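Local coordinates for alpha-glucosidase (Bacteroides thetaiotaomicron, PDB 5XFM), which probably hydrolyses beta-L-arabinopyranosides and alpha-galactosides as a bifunctional glycoside hydrolase of family 97, at residues V18-V30 and V113-R125. The protein carries 1 engineered substitution. Numbering follows the deposited sequence.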
loop_
_atom_site.group_PDB
_atom_site.type_symbol
_atom_site.label_atom_id
_atom_site.label_comp_id
_atom_site.label_asym_id
_atom_site.label_seq_id
_atom_site.Cartn_x
_atom_site.Cartn_y
_atom_site.Cartn_z
ATOM N N VAL A 18 -28.365 -3.001 14.864
ATOM C CA VAL A 18 -27.528 -1.878 14.458
ATOM C C VAL A 18 -26.296 -1.766 15.365
ATOM O O VAL A 18 -26.400 -1.907 16.584
ATOM C CB VAL A 18 -28.323 -0.550 14.494
ATOM C CG1 VAL A 18 -27.392 0.649 14.386
ATOM C CG2 VAL A 18 -29.353 -0.523 13.379
ATOM N N VAL A 19 -25.133 -1.512 14.769
ATOM C CA VAL A 19 -23.920 -1.270 15.542
ATOM C C VAL A 19 -23.305 0.068 15.138
ATOM O O VAL A 19 -23.284 0.416 13.964
ATOM C CB VAL A 19 -22.891 -2.412 15.358
ATOM C CG1 VAL A 19 -22.548 -2.609 13.892
ATOM C CG2 VAL A 19 -21.633 -2.146 16.176
ATOM N N LYS A 20 -22.831 0.825 16.125
ATOM C CA LYS A 20 -22.300 2.166 15.892
ATOM C C LYS A 20 -20.833 2.296 16.299
ATOM O O LYS A 20 -20.339 1.544 17.131
ATOM C CB LYS A 20 -23.127 3.198 16.662
ATOM C CG LYS A 20 -24.630 3.076 16.459
ATOM C CD LYS A 20 -25.389 4.041 17.358
ATOM C CE LYS A 20 -26.889 3.941 17.143
ATOM N NZ LYS A 20 -27.615 4.980 17.921
ATOM N N GLY A 21 -20.134 3.240 15.684
ATOM C CA GLY A 21 -18.812 3.626 16.143
ATOM C C GLY A 21 -18.932 4.326 17.480
ATOM O O GLY A 21 -20.029 4.712 17.869
ATOM N N PRO A 22 -17.803 4.517 18.179
ATOM C CA PRO A 22 -17.777 5.118 19.520
ATOM C C PRO A 22 -18.442 6.500 19.614
ATOM O O PRO A 22 -19.143 6.766 20.598
ATOM C CB PRO A 22 -16.275 5.221 19.813
ATOM C CG PRO A 22 -15.686 4.081 19.050
ATOM C CD PRO A 22 -16.468 4.048 17.767
ATOM N N ASP A 23 -18.245 7.356 18.617
ATOM C CA ASP A 23 -18.876 8.671 18.639
ATOM C C ASP A 23 -20.232 8.647 17.939
ATOM O O ASP A 23 -20.879 9.680 17.793
ATOM C CB ASP A 23 -17.959 9.729 18.006
ATOM C CG ASP A 23 -17.708 9.498 16.517
ATOM O OD1 ASP A 23 -18.367 8.641 15.888
ATOM O OD2 ASP A 23 -16.832 10.197 15.962
ATOM N N GLU A 24 -20.631 7.453 17.508
ATOM C CA GLU A 24 -21.954 7.179 16.942
ATOM C C GLU A 24 -22.253 7.844 15.595
ATOM O O GLU A 24 -23.374 7.743 15.097
ATOM C CB GLU A 24 -23.036 7.582 17.951
ATOM C CG GLU A 24 -23.009 6.773 19.234
ATOM C CD GLU A 24 -24.116 7.162 20.192
ATOM O OE1 GLU A 24 -25.257 7.371 19.727
ATOM O OE2 GLU A 24 -23.847 7.236 21.411
ATOM N N LYS A 25 -21.254 8.462 14.972
ATOM C CA LYS A 25 -21.456 9.068 13.650
ATOM C C LYS A 25 -21.582 7.998 12.579
ATOM O O LYS A 25 -22.406 8.099 11.672
ATOM C CB LYS A 25 -20.308 10.017 13.292
ATOM C CG LYS A 25 -20.214 11.245 14.174
ATOM C CD LYS A 25 -19.202 12.245 13.637
ATOM C CE LYS A 25 -18.647 13.108 14.760
ATOM N NZ LYS A 25 -17.692 14.142 14.276
ATOM N N LEU A 26 -20.750 6.975 12.691
ATOM C CA LEU A 26 -20.770 5.870 11.754
ATOM C C LEU A 26 -21.742 4.815 12.272
ATOM O O LEU A 26 -21.633 4.373 13.418
ATOM C CB LEU A 26 -19.358 5.305 11.579
ATOM C CG LEU A 26 -18.961 4.464 10.360
ATOM C CD1 LEU A 26 -17.535 3.963 10.544
ATOM C CD2 LEU A 26 -19.906 3.305 10.072
ATOM N N GLN A 27 -22.705 4.428 11.442
ATOM C CA GLN A 27 -23.664 3.400 11.833
ATOM C C GLN A 27 -23.785 2.312 10.769
ATOM O O GLN A 27 -23.831 2.594 9.576
ATOM C CB GLN A 27 -25.034 4.021 12.131
ATOM C CG GLN A 27 -24.996 5.026 13.279
ATOM C CD GLN A 27 -26.368 5.522 13.692
ATOM O OE1 GLN A 27 -27.389 4.916 13.361
ATOM N NE2 GLN A 27 -26.397 6.619 14.444
ATOM N N LEU A 28 -23.805 1.063 11.219
ATOM C CA LEU A 28 -23.940 -0.085 10.333
ATOM C C LEU A 28 -25.176 -0.884 10.731
ATOM O O LEU A 28 -25.348 -1.224 11.901
ATOM C CB LEU A 28 -22.682 -0.965 10.397
ATOM C CG LEU A 28 -22.642 -2.205 9.497
ATOM C CD1 LEU A 28 -21.240 -2.416 8.980
ATOM C CD2 LEU A 28 -23.123 -3.459 10.209
ATOM N N ALA A 29 -26.026 -1.197 9.760
ATOM C CA ALA A 29 -27.253 -1.931 10.044
ATOM C C ALA A 29 -27.265 -3.276 9.336
ATOM O O ALA A 29 -26.800 -3.392 8.204
ATOM C CB ALA A 29 -28.460 -1.111 9.645
ATOM N N VAL A 30 -27.821 -4.285 9.997
ATOM C CA VAL A 30 -27.819 -5.633 9.447
ATOM C C VAL A 30 -29.222 -6.133 9.124
ATOM O O VAL A 30 -30.143 -6.016 9.934
ATOM C CB VAL A 30 -27.132 -6.626 10.424
ATOM C CG1 VAL A 30 -27.081 -8.021 9.833
ATOM C CG2 VAL A 30 -25.729 -6.153 10.757
ATOM N N VAL A 113 -20.733 -13.759 11.475
ATOM C CA VAL A 113 -20.241 -12.516 10.867
ATOM C C VAL A 113 -19.891 -11.514 11.961
ATOM O O VAL A 113 -20.708 -11.223 12.824
ATOM C CB VAL A 113 -21.275 -11.874 9.903
ATOM C CG1 VAL A 113 -20.650 -10.715 9.130
ATOM C CG2 VAL A 113 -21.833 -12.900 8.945
ATOM N N ILE A 114 -18.671 -10.991 11.927
ATOM C CA ILE A 114 -18.194 -10.072 12.957
ATOM C C ILE A 114 -17.884 -8.705 12.381
ATOM O O ILE A 114 -17.098 -8.593 11.436
ATOM C CB ILE A 114 -16.920 -10.598 13.659
ATOM C CG1 ILE A 114 -17.208 -11.901 14.399
ATOM C CG2 ILE A 114 -16.390 -9.563 14.643
ATOM C CD1 ILE A 114 -17.090 -13.125 13.553
ATOM N N PHE A 115 -18.482 -7.679 12.982
ATOM C CA PHE A 115 -18.246 -6.282 12.623
ATOM C C PHE A 115 -17.491 -5.547 13.723
ATOM O O PHE A 115 -17.886 -5.590 14.880
ATOM C CB PHE A 115 -19.571 -5.552 12.367
ATOM C CG PHE A 115 -20.436 -6.191 11.314
ATOM C CD1 PHE A 115 -21.314 -7.212 11.640
ATOM C CD2 PHE A 115 -20.379 -5.755 9.996
ATOM C CE1 PHE A 115 -22.120 -7.789 10.674
ATOM C CE2 PHE A 115 -21.181 -6.331 9.019
ATOM C CZ PHE A 115 -22.053 -7.348 9.358
ATOM N N ARG A 116 -16.386 -4.904 13.373
ATOM C CA ARG A 116 -15.696 -4.008 14.294
ATOM C C ARG A 116 -15.757 -2.594 13.752
ATOM O O ARG A 116 -15.209 -2.298 12.692
ATOM C CB ARG A 116 -14.251 -4.450 14.506
ATOM C CG ARG A 116 -14.135 -5.756 15.267
ATOM C CD ARG A 116 -12.708 -6.268 15.318
ATOM N NE ARG A 116 -12.644 -7.532 16.044
ATOM C CZ ARG A 116 -11.554 -8.286 16.141
ATOM N NH1 ARG A 116 -10.430 -7.914 15.540
ATOM N NH2 ARG A 116 -11.596 -9.423 16.824
ATOM N N VAL A 117 -16.447 -1.723 14.472
ATOM C CA VAL A 117 -16.657 -0.368 14.003
ATOM C C VAL A 117 -15.970 0.644 14.905
ATOM O O VAL A 117 -16.381 0.844 16.047
ATOM C CB VAL A 117 -18.157 -0.035 13.903
ATOM C CG1 VAL A 117 -18.356 1.297 13.201
ATOM C CG2 VAL A 117 -18.890 -1.137 13.154
ATOM N N SER A 118 -14.914 1.268 14.391
ATOM C CA SER A 118 -14.293 2.400 15.069
ATOM C C SER A 118 -14.962 3.672 14.546
ATOM O O SER A 118 -15.965 3.586 13.829
ATOM C CB SER A 118 -12.777 2.419 14.849
ATOM O OG SER A 118 -12.440 2.505 13.476
ATOM N N ASP A 119 -14.440 4.842 14.910
ATOM C CA ASP A 119 -15.101 6.107 14.556
ATOM C C ASP A 119 -15.347 6.280 13.060
ATOM O O ASP A 119 -16.384 6.805 12.655
ATOM C CB ASP A 119 -14.291 7.303 15.057
ATOM C CG ASP A 119 -14.483 7.567 16.536
ATOM O OD1 ASP A 119 -15.564 7.233 17.079
ATOM O OD2 ASP A 119 -13.550 8.132 17.148
ATOM N N ASN A 120 -14.387 5.857 12.244
ATOM C CA ASN A 120 -14.486 6.034 10.798
ATOM C C ASN A 120 -14.154 4.783 10.000
ATOM O O ASN A 120 -13.867 4.871 8.810
ATOM C CB ASN A 120 -13.574 7.169 10.341
ATOM C CG ASN A 120 -14.073 8.528 10.781
ATOM O OD1 ASN A 120 -15.009 9.074 10.193
ATOM N ND2 ASN A 120 -13.446 9.087 11.809
ATOM N N ASP A 121 -14.162 3.624 10.649
ATOM C CA ASP A 121 -13.852 2.388 9.940
ATOM C C ASP A 121 -14.726 1.213 10.355
ATOM O O ASP A 121 -15.078 1.047 11.523
ATOM C CB ASP A 121 -12.382 2.011 10.139
ATOM C CG ASP A 121 -11.438 3.122 9.738
ATOM O OD1 ASP A 121 -11.164 3.999 10.585
ATOM O OD2 ASP A 121 -10.976 3.122 8.577
ATOM N N VAL A 122 -15.067 0.399 9.369
ATOM C CA VAL A 122 -15.738 -0.868 9.587
ATOM C C VAL A 122 -14.832 -1.995 9.108
ATOM O O VAL A 122 -14.338 -1.953 7.993
ATOM C CB VAL A 122 -17.073 -0.937 8.839
ATOM C CG1 VAL A 122 -17.683 -2.324 8.978
ATOM C CG2 VAL A 122 -18.030 0.139 9.345
ATOM N N ALA A 123 -14.575 -2.981 9.954
ATOM C CA ALA A 123 -13.857 -4.169 9.502
ATOM C C ALA A 123 -14.735 -5.372 9.766
ATOM O O ALA A 123 -15.208 -5.542 10.873
ATOM C CB ALA A 123 -12.526 -4.312 10.212
ATOM N N PHE A 124 -14.999 -6.202 8.769
ATOM C CA PHE A 124 -15.863 -7.335 9.065
ATOM C C PHE A 124 -15.390 -8.613 8.417
ATOM O O PHE A 124 -14.742 -8.588 7.379
ATOM C CB PHE A 124 -17.323 -7.038 8.677
ATOM C CG PHE A 124 -17.599 -7.058 7.201
ATOM C CD1 PHE A 124 -17.456 -5.908 6.443
ATOM C CD2 PHE A 124 -18.059 -8.210 6.581
ATOM C CE1 PHE A 124 -17.728 -5.916 5.097
ATOM C CE2 PHE A 124 -18.329 -8.223 5.227
ATOM C CZ PHE A 124 -18.161 -7.072 4.486
ATOM N N ARG A 125 -15.675 -9.735 9.066
ATOM C CA ARG A 125 -15.242 -11.015 8.519
ATOM C C ARG A 125 -16.220 -12.121 8.859
ATOM O O ARG A 125 -17.096 -11.955 9.710
ATOM C CB ARG A 125 -13.843 -11.382 9.024
ATOM C CG ARG A 125 -13.773 -11.724 10.502
ATOM C CD ARG A 125 -12.477 -12.455 10.837
ATOM N NE ARG A 125 -12.316 -12.606 12.278
ATOM C CZ ARG A 125 -11.197 -13.003 12.876
ATOM N NH1 ARG A 125 -10.112 -13.287 12.163
ATOM N NH2 ARG A 125 -11.161 -13.104 14.196
HETATM O O HOH W 1 -18.780 6.569 14.577
HETATM O O HOH W 2 -16.662 9.783 13.269
#
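Two beta hairpins of the N-terminal beta-sandwich domain face each other here, and L28, F115, L26 and V117 meet across the interior. L28 lies over the F115 ring: CD2 of L28 stands 3.8 Å from the ring centroid, 21° off its normal, a CH-pi contact offset toward the rim. The other branch turns to V122, with L28 CD1 3.6 Å from V122 CG1. With CG anti to the backbone N, the L26 side chain points at the second hairpin, CD2 on V122 CG2 and CD1 over the 118-121 turn, where L26 CD1 comes within 3.4 Å of D121 N. V117 CG1 packs on G21 N.

The 17-20/26-31 hairpin belongs to one antiparallel sheet and the 110-117/121-128 hairpin to another. Strand axes about 8 to 9 Å apart, inclined by 32° between 26-30 and 121-125, are the evidence for face-to-face sheet packing, as in the galactose-mutarotase-like sandwich of this family.

Polar atoms close the turn end. D119 OD1 accepts a hydrogen bond from D23 N at 3.1 Å (N-H...O 143°), while the D23 carboxylate stacks on that of D119, their planes nearly parallel. The like charges are probably eased by this N-H and by two waters that bridge the D23 carboxylate and the backbone carbonyl of D119; one of the waters also accepts from L26 N. K25 N reaches D23 OD1 at 3.0 Å, an Asx turn. An alanine at D23 would take away the carboxylate and is likely to leave K25 N without its Asx-turn acceptor and each water with one fewer partner.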